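Local coordinates for protein phenylalanine hydroxylase (Colwellia psychrerythraea, PDB 2V27) that probably hydroxylates L-phenylalanine to L-tyrosine with tetrahydrobiopterin and molecular oxygen at a mononuclear iron, the first step of phenylalanine breakdown, at residues B[28-39]-B[119-127]; B[69-77]-B[131-141]. All blocks are in the same frame, centred on the assembly; numbering follows the deposited sequence. Where two conformers were deposited one is given.

Contact 1 (B[28-39]-B[119-127]). With FE (Fe (III) ion), chain E.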
# COMPACT_ATOMS: atom_id res chain seq x y z
N TRP B 28 5.85 -5.64 -25.40
CA TRP B 28 4.42 -5.66 -25.78
C TRP B 28 3.82 -7.06 -25.93
O TRP B 28 2.75 -7.37 -25.41
CB TRP B 28 4.19 -4.85 -27.11
CG TRP B 28 2.76 -4.92 -27.62
CD1 TRP B 28 2.19 -5.92 -28.32
CD2 TRP B 28 1.73 -3.95 -27.38
NE1 TRP B 28 0.85 -5.63 -28.57
CE2 TRP B 28 0.55 -4.44 -27.99
CE3 TRP B 28 1.71 -2.70 -26.75
CZ2 TRP B 28 -0.63 -3.72 -28.01
CZ3 TRP B 28 0.49 -1.98 -26.70
CH2 TRP B 28 -0.65 -2.50 -27.35
N GLN B 29 4.52 -7.95 -26.63
CA GLN B 29 3.97 -9.28 -26.90
C GLN B 29 3.74 -10.05 -25.58
O GLN B 29 2.72 -10.73 -25.43
CB GLN B 29 4.94 -10.08 -27.77
CG GLN B 29 4.44 -11.44 -28.15
CD GLN B 29 5.44 -12.14 -29.07
OE1 GLN B 29 6.65 -11.96 -28.93
NE2 GLN B 29 4.94 -12.95 -29.99
N GLU B 30 4.71 -9.93 -24.69
CA GLU B 30 4.64 -10.63 -23.39
C GLU B 30 3.51 -10.08 -22.55
O GLU B 30 2.70 -10.85 -21.99
CB GLU B 30 5.98 -10.56 -22.66
CG GLU B 30 6.99 -11.53 -23.26
CD GLU B 30 8.31 -11.58 -22.51
OE1 GLU B 30 8.31 -11.35 -21.26
OE2 GLU B 30 9.34 -11.85 -23.17
N LEU B 31 3.41 -8.75 -22.49
CA LEU B 31 2.28 -8.08 -21.80
C LEU B 31 0.91 -8.45 -22.36
O LEU B 31 -0.04 -8.77 -21.60
CB LEU B 31 2.43 -6.58 -21.85
CG LEU B 31 3.62 -5.98 -21.13
CD1 LEU B 31 3.81 -4.48 -21.38
CD2 LEU B 31 3.58 -6.29 -19.62
N PHE B 32 0.79 -8.51 -23.68
CA PHE B 32 -0.47 -8.81 -24.37
C PHE B 32 -0.84 -10.26 -24.12
O PHE B 32 -1.97 -10.57 -23.69
CB PHE B 32 -0.28 -8.57 -25.88
CG PHE B 32 -1.56 -8.40 -26.63
CD1 PHE B 32 -2.01 -7.12 -26.95
CD2 PHE B 32 -2.34 -9.49 -27.03
CE1 PHE B 32 -3.16 -6.91 -27.64
CE2 PHE B 32 -3.54 -9.29 -27.72
CZ PHE B 32 -3.94 -7.97 -28.04
N THR B 33 0.10 -11.17 -24.39
CA THR B 33 -0.23 -12.59 -24.25
C THR B 33 -0.66 -12.96 -22.82
O THR B 33 -1.63 -13.70 -22.64
CB THR B 33 0.93 -13.53 -24.68
OG1 THR B 33 2.17 -13.08 -24.12
CG2 THR B 33 1.03 -13.60 -26.17
N ARG B 34 0.08 -12.45 -21.83
CA ARG B 34 -0.24 -12.70 -20.42
C ARG B 34 -1.61 -12.11 -20.05
O ARG B 34 -2.37 -12.73 -19.32
CB ARG B 34 0.85 -12.27 -19.45
CG ARG B 34 0.86 -10.82 -19.12
CD ARG B 34 2.07 -10.47 -18.26
NE ARG B 34 1.94 -9.12 -17.77
CZ ARG B 34 2.77 -8.52 -16.94
NH1 ARG B 34 3.87 -9.15 -16.49
NH2 ARG B 34 2.48 -7.28 -16.56
N GLN B 35 -1.94 -10.93 -20.57
CA GLN B 35 -3.19 -10.29 -20.18
C GLN B 35 -4.38 -10.89 -20.86
O GLN B 35 -5.43 -11.02 -20.24
CB GLN B 35 -3.14 -8.78 -20.43
CG GLN B 35 -4.17 -8.03 -19.57
CD GLN B 35 -3.89 -8.07 -18.05
OE1 GLN B 35 -4.84 -8.05 -17.19
NE2 GLN B 35 -2.62 -8.13 -17.70
N ILE B 36 -4.24 -11.28 -22.14
CA ILE B 36 -5.35 -11.94 -22.85
C ILE B 36 -5.80 -13.17 -22.11
O ILE B 36 -6.99 -13.44 -21.99
CB ILE B 36 -4.98 -12.30 -24.31
CG1 ILE B 36 -5.09 -11.07 -25.17
CG2 ILE B 36 -5.98 -13.31 -24.91
CD1 ILE B 36 -6.50 -10.43 -25.19
N ALA B 37 -4.84 -13.89 -21.56
CA ALA B 37 -5.18 -15.03 -20.70
C ALA B 37 -5.83 -14.58 -19.36
O ALA B 37 -6.80 -15.19 -18.93
CB ALA B 37 -3.93 -15.87 -20.47
N CYS B 38 -5.33 -13.53 -18.72
CA CYS B 38 -5.86 -13.07 -17.41
C CYS B 38 -7.31 -12.63 -17.48
O CYS B 38 -8.07 -12.88 -16.53
CB CYS B 38 -5.02 -11.91 -16.77
SG CYS B 38 -3.35 -12.45 -16.39
N ILE B 39 -7.72 -12.01 -18.59
CA ILE B 39 -9.03 -11.38 -18.63
C ILE B 39 -10.13 -12.15 -19.36
O ILE B 39 -11.26 -11.67 -19.51
CB ILE B 39 -8.95 -9.92 -19.13
CG1 ILE B 39 -8.72 -9.90 -20.65
CG2 ILE B 39 -7.94 -9.12 -18.28
CD1 ILE B 39 -8.47 -8.52 -21.17
N ASP B 119 1.89 3.61 -19.30
CA ASP B 119 2.65 3.45 -20.53
C ASP B 119 1.73 3.12 -21.71
O ASP B 119 0.50 3.05 -21.57
CB ASP B 119 3.84 2.46 -20.38
CG ASP B 119 3.42 1.01 -20.36
OD1 ASP B 119 4.36 0.16 -20.46
OD2 ASP B 119 2.19 0.69 -20.34
N ILE B 120 2.32 2.89 -22.88
CA ILE B 120 1.52 2.70 -24.08
C ILE B 120 0.68 1.43 -23.99
O ILE B 120 -0.44 1.38 -24.54
CB ILE B 120 2.41 2.74 -25.35
CG1 ILE B 120 1.54 2.86 -26.59
CG2 ILE B 120 3.33 1.54 -25.49
CD1 ILE B 120 2.38 3.32 -27.86
N PHE B 121 1.19 0.39 -23.29
CA PHE B 121 0.38 -0.80 -23.08
C PHE B 121 -0.85 -0.53 -22.18
O PHE B 121 -1.98 -0.94 -22.52
CB PHE B 121 1.23 -1.97 -22.54
CG PHE B 121 0.42 -3.22 -22.38
CD1 PHE B 121 0.14 -4.01 -23.50
CD2 PHE B 121 -0.16 -3.59 -21.13
CE1 PHE B 121 -0.69 -5.18 -23.39
CE2 PHE B 121 -0.97 -4.74 -21.01
CZ PHE B 121 -1.24 -5.54 -22.11
N HIS B 122 -0.64 0.11 -21.05
CA HIS B 122 -1.78 0.50 -20.20
C HIS B 122 -2.86 1.24 -21.02
O HIS B 122 -4.04 0.91 -20.97
CB HIS B 122 -1.34 1.35 -19.02
CG HIS B 122 -2.50 1.97 -18.30
ND1 HIS B 122 -3.45 1.19 -17.66
CD2 HIS B 122 -2.94 3.24 -18.22
CE1 HIS B 122 -4.38 1.98 -17.13
NE2 HIS B 122 -4.09 3.24 -17.46
N GLU B 123 -2.47 2.22 -21.82
CA GLU B 123 -3.47 3.05 -22.50
C GLU B 123 -4.13 2.30 -23.63
O GLU B 123 -5.36 2.36 -23.73
CB GLU B 123 -2.84 4.36 -23.07
CG GLU B 123 -2.01 5.18 -22.06
CD GLU B 123 -2.81 5.83 -20.96
OE1 GLU B 123 -4.03 5.50 -20.76
OE2 GLU B 123 -2.22 6.71 -20.27
N ILE B 124 -3.34 1.63 -24.49
CA ILE B 124 -3.94 1.01 -25.67
C ILE B 124 -4.68 -0.29 -25.30
O ILE B 124 -5.80 -0.50 -25.75
CB ILE B 124 -2.89 0.81 -26.81
CG1 ILE B 124 -2.43 2.19 -27.33
CG2 ILE B 124 -3.46 -0.02 -27.96
CD1 ILE B 124 -1.49 2.11 -28.53
N PHE B 125 -4.06 -1.13 -24.47
CA PHE B 125 -4.73 -2.34 -24.06
C PHE B 125 -5.81 -2.07 -23.00
O PHE B 125 -6.95 -2.62 -23.06
CB PHE B 125 -3.71 -3.37 -23.58
CG PHE B 125 -4.30 -4.72 -23.37
CD1 PHE B 125 -4.19 -5.72 -24.36
CD2 PHE B 125 -4.92 -4.99 -22.18
CE1 PHE B 125 -4.78 -7.00 -24.15
CE2 PHE B 125 -5.47 -6.21 -21.95
CZ PHE B 125 -5.42 -7.23 -22.89
N GLY B 126 -5.49 -1.24 -22.02
CA GLY B 126 -6.44 -1.02 -20.93
C GLY B 126 -7.66 -0.16 -21.26
O GLY B 126 -8.77 -0.44 -20.75
N HIS B 127 -7.45 0.96 -22.00
CA HIS B 127 -8.54 1.94 -22.25
C HIS B 127 -9.10 1.95 -23.67
O HIS B 127 -10.31 2.06 -23.90
CB HIS B 127 -8.10 3.36 -21.87
CG HIS B 127 -7.83 3.55 -20.40
ND1 HIS B 127 -8.74 3.22 -19.40
CD2 HIS B 127 -6.73 4.00 -19.76
CE1 HIS B 127 -8.21 3.49 -18.22
NE2 HIS B 127 -6.99 3.95 -18.41
FE FE E . -5.47 4.67 -17.06
O HOH W 1 -4.82 6.20 -18.33
O HOH W 2 -3.93 5.68 -15.76

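Contact 2 (B[69-77]-B[131-141])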
# COMPACT_ATOMS: atom_id res chain seq x y z
N LYS B 69 -7.51 5.28 -36.24
CA LYS B 69 -8.42 5.08 -37.38
C LYS B 69 -9.68 4.33 -37.01
O LYS B 69 -10.75 4.60 -37.58
CB LYS B 69 -7.74 4.43 -38.58
CG LYS B 69 -7.58 2.91 -38.52
CD LYS B 69 -6.75 2.46 -39.72
CE LYS B 69 -6.96 0.98 -40.02
NZ LYS B 69 -5.95 0.65 -41.08
N VAL B 70 -9.57 3.42 -36.04
CA VAL B 70 -10.74 2.64 -35.61
C VAL B 70 -11.57 3.40 -34.56
O VAL B 70 -12.79 3.39 -34.58
CB VAL B 70 -10.31 1.26 -34.99
CG1 VAL B 70 -11.52 0.47 -34.49
CG2 VAL B 70 -9.42 0.45 -36.03
N LEU B 71 -10.87 4.09 -33.66
CA LEU B 71 -11.61 4.99 -32.74
C LEU B 71 -12.39 6.08 -33.55
O LEU B 71 -13.49 6.49 -33.19
CB LEU B 71 -10.64 5.67 -31.79
CG LEU B 71 -9.85 4.75 -30.82
CD1 LEU B 71 -9.10 5.61 -29.87
CD2 LEU B 71 -10.79 3.78 -30.12
N LYS B 72 -11.81 6.56 -34.65
CA LYS B 72 -12.46 7.64 -35.40
C LYS B 72 -13.77 7.12 -36.00
O LYS B 72 -14.82 7.79 -35.85
CB LYS B 72 -11.53 8.14 -36.49
CG LYS B 72 -10.60 9.23 -35.97
CD LYS B 72 -9.39 9.53 -36.85
CE LYS B 72 -8.49 10.48 -36.12
NZ LYS B 72 -7.17 10.54 -36.77
N VAL B 73 -13.76 5.92 -36.59
CA VAL B 73 -14.99 5.42 -37.18
C VAL B 73 -16.01 4.92 -36.17
O VAL B 73 -17.21 4.99 -36.43
CB VAL B 73 -14.72 4.36 -38.30
CG1 VAL B 73 -13.83 4.97 -39.37
CG2 VAL B 73 -14.08 3.11 -37.75
N SER B 74 -15.58 4.49 -35.00
CA SER B 74 -16.55 3.96 -34.01
C SER B 74 -17.19 5.07 -33.18
O SER B 74 -18.41 5.10 -33.02
CB SER B 74 -15.90 2.90 -33.08
OG SER B 74 -14.67 3.41 -32.56
N THR B 75 -16.38 5.99 -32.65
CA THR B 75 -16.93 7.02 -31.75
C THR B 75 -16.38 8.43 -31.97
O THR B 75 -16.74 9.36 -31.21
CB THR B 75 -16.57 6.66 -30.27
OG1 THR B 75 -15.13 6.59 -30.22
CG2 THR B 75 -17.23 5.29 -29.90
N GLY B 76 -15.52 8.62 -32.98
CA GLY B 76 -14.98 9.95 -33.23
C GLY B 76 -13.75 10.30 -32.42
O GLY B 76 -13.23 11.43 -32.50
N TRP B 77 -13.27 9.33 -31.64
CA TRP B 77 -12.08 9.54 -30.81
C TRP B 77 -10.79 9.33 -31.57
O TRP B 77 -10.80 8.76 -32.69
CB TRP B 77 -12.11 8.59 -29.59
CG TRP B 77 -12.95 9.23 -28.50
CD1 TRP B 77 -14.36 9.35 -28.41
CD2 TRP B 77 -12.44 9.86 -27.30
NE1 TRP B 77 -14.71 10.05 -27.26
CE2 TRP B 77 -13.56 10.36 -26.57
CE3 TRP B 77 -11.14 10.11 -26.81
CZ2 TRP B 77 -13.41 11.04 -25.34
CZ3 TRP B 77 -10.99 10.81 -25.58
CH2 TRP B 77 -12.14 11.26 -24.86
N LEU B 131 -12.95 2.76 -25.70
CA LEU B 131 -13.21 4.00 -26.41
C LEU B 131 -13.91 3.77 -27.76
O LEU B 131 -14.39 4.73 -28.40
CB LEU B 131 -11.94 4.85 -26.59
CG LEU B 131 -11.36 5.49 -25.31
CD1 LEU B 131 -9.94 6.07 -25.56
CD2 LEU B 131 -12.29 6.59 -24.78
N THR B 132 -14.02 2.49 -28.18
CA THR B 132 -14.87 2.16 -29.35
C THR B 132 -16.35 2.02 -28.96
O THR B 132 -17.23 1.87 -29.83
CB THR B 132 -14.45 0.84 -30.06
OG1 THR B 132 -14.77 -0.29 -29.20
CG2 THR B 132 -13.04 0.81 -30.44
N ASN B 133 -16.63 1.98 -27.63
CA ASN B 133 -17.97 1.82 -27.11
C ASN B 133 -18.58 3.22 -26.91
O ASN B 133 -17.97 4.10 -26.26
CB ASN B 133 -17.90 1.03 -25.79
CG ASN B 133 -19.26 0.87 -25.07
OD1 ASN B 133 -19.86 -0.23 -25.08
ND2 ASN B 133 -19.72 1.92 -24.42
N SER B 134 -19.77 3.42 -27.45
CA SER B 134 -20.38 4.76 -27.43
C SER B 134 -20.64 5.27 -26.03
O SER B 134 -20.37 6.43 -25.74
CB SER B 134 -21.69 4.74 -28.22
OG SER B 134 -21.39 4.43 -29.56
N SER B 135 -21.19 4.43 -25.17
CA SER B 135 -21.44 4.86 -23.76
C SER B 135 -20.14 5.26 -23.04
O SER B 135 -20.06 6.33 -22.38
CB SER B 135 -22.12 3.79 -22.97
OG SER B 135 -23.48 3.70 -23.35
N PHE B 136 -19.10 4.44 -23.18
CA PHE B 136 -17.85 4.71 -22.45
C PHE B 136 -17.17 5.96 -23.05
O PHE B 136 -16.69 6.84 -22.33
CB PHE B 136 -16.96 3.47 -22.54
CG PHE B 136 -15.61 3.61 -21.80
CD1 PHE B 136 -15.47 3.10 -20.50
CD2 PHE B 136 -14.50 4.28 -22.39
CE1 PHE B 136 -14.21 3.18 -19.83
CE2 PHE B 136 -13.26 4.34 -21.75
CZ PHE B 136 -13.12 3.82 -20.45
N ALA B 137 -17.07 6.02 -24.39
CA ALA B 137 -16.50 7.19 -25.09
C ALA B 137 -17.24 8.51 -24.74
O ALA B 137 -16.60 9.53 -24.42
CB ALA B 137 -16.50 6.95 -26.63
N ASN B 138 -18.57 8.48 -24.79
CA ASN B 138 -19.34 9.71 -24.53
C ASN B 138 -19.14 10.14 -23.08
O ASN B 138 -19.07 11.33 -22.79
CB ASN B 138 -20.82 9.58 -24.86
CG ASN B 138 -21.09 9.39 -26.34
OD1 ASN B 138 -20.26 9.74 -27.20
ND2 ASN B 138 -22.24 8.80 -26.63
N TYR B 139 -19.06 9.20 -22.15
CA TYR B 139 -18.83 9.52 -20.74
C TYR B 139 -17.44 10.17 -20.58
O TYR B 139 -17.30 11.17 -19.86
CB TYR B 139 -18.99 8.24 -19.90
CG TYR B 139 -18.47 8.38 -18.48
CD1 TYR B 139 -19.24 9.05 -17.52
CD2 TYR B 139 -17.22 7.87 -18.12
CE1 TYR B 139 -18.79 9.20 -16.23
CE2 TYR B 139 -16.74 8.02 -16.83
CZ TYR B 139 -17.50 8.69 -15.89
OH TYR B 139 -17.02 8.75 -14.57
N THR B 140 -16.43 9.63 -21.25
CA THR B 140 -15.10 10.17 -21.18
C THR B 140 -15.04 11.60 -21.73
O THR B 140 -14.37 12.49 -21.17
CB THR B 140 -14.11 9.22 -21.87
OG1 THR B 140 -14.25 7.90 -21.32
CG2 THR B 140 -12.67 9.66 -21.72
N GLU B 141 -15.71 11.82 -22.85
CA GLU B 141 -15.81 13.19 -23.37
C GLU B 141 -16.50 14.14 -22.35
O GLU B 141 -16.03 15.27 -22.14
CB GLU B 141 -16.59 13.16 -24.68
CG GLU B 141 -16.76 14.55 -25.34
CD GLU B 141 -17.69 14.51 -26.54
OE1 GLU B 141 -18.17 13.43 -26.91
OE2 GLU B 141 -17.91 15.59 -27.15
O HOH W 3 -19.14 9.26 -29.84
O HOH W 4 -17.57 10.65 -27.29

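Contact 1 (B[28-39]-B[119-127])
Trp-28 lies level with Phe-121, and Phe-32 with Phe-125, where helix 28-38 runs beside helix 120-127, their axes 11.0 Å apart at closest and crossing at -35°. Phe-121 is a knob in a hole formed by Trp-28, Leu-31, Phe-32 and Gln-35. With CG anti to the backbone N (chi1 -177°), its ring reaches across so that Leu-31 CB lies over one face, 3.6 Å from the ring centroid, a CH-pi contact almost on the normal. Its edge meets the face of Trp-28 in a T-shaped pair, CD1 of Phe-121 lying 3.8 Å from CZ3 of Trp-28. One turn on, Phe-125 repeats the gesture: its edge meets the face of Phe-32, the ring planes at 84°, while Ile-36 CD1 touches the same rim. Gln-35 CG presses obliquely on this ring, 3.3 Å from Phe-125 CE2, and the Ile-39 side chain runs head-on against it, CD1 3.7 Å from Phe-125 CZ. Flat, rigid phenyl rings suit this seam, filling the wide gap between the axes. Trp-28 NE1 makes a hydrogen bond to Pro-57 O, outside the two segments. No hydrogen bond crosses between the segments, so cohesion is apolar and aromatic. The helix serves two sides: its phenylalanines pack on helix 28-38, while NE2 of His-122 and of His-127 coordinate the iron, with Glu-167 as the third protein ligand.

Contact 2 (B[69-77]-B[131-141])
The end of helix 64-75 and the residues leading into strand 78-82 pack here on the link between helices 120-131 and 134-147, and on the latter's first turns, in the catalytic-domain fold of the aromatic amino acid hydroxylases. Thr-75 OG1 donates to Leu-131 O at 2.7 Å, nearly in line with the carbonyl (168°). Threonine suits the place because its other branch, CG2, packs against Thr-132 O. One turn back, Leu-71 CD2 touches Thr-132 CG2 at 3.7 Å. After Gly-76, whose positive phi turns the chain out of the helix, Trp-77 reaches across with CG anti to its carbonyl carbon (chi1 -84°). Leu-131 CD2 sits over the centre of the six-membered ring, 4.2 Å from the centroid, a CH-pi contact. Ala-137, small enough to admit the indole, brings CB within 3.6 Å of Trp-77 NE1, and Thr-140 CG2 touches Trp-77 CH2 at 3.6 Å. A water accepting from Trp-77 NE1 at 2.9 Å also reaches Asn-138 OD1 and Glu-141 OE1, with more acceptors around it than protons. With an alanine at Trp-77, Leu-131 and Thr-140 would probably face a gap and that water lose its indole donor. Glu-141 OE2 itself forms a salt bridge with Lys-145 NZ.

Overall arrangement
From the N terminus, helix 22-38 supplies the first half of contact 1, and helix 64-75 with the residues after it supplies the first half of contact 2. The chain then passes through strands 78-82 and 99-103 before helix 120-131 returns to helix 22-38, closing contact 1 over 79 intervening residues. Residues 131-141 follow and close contact 2 over 53. The two loops therefore cross rather than nest: segment 69-77 lies inside the first, while 131-141 lies beyond its end. Their centres are about 19 Å apart. Contact 1 joins the helix bearing two iron ligands to helix 22-38, and contact 2 joins its far end and the following helix to helix 64-75.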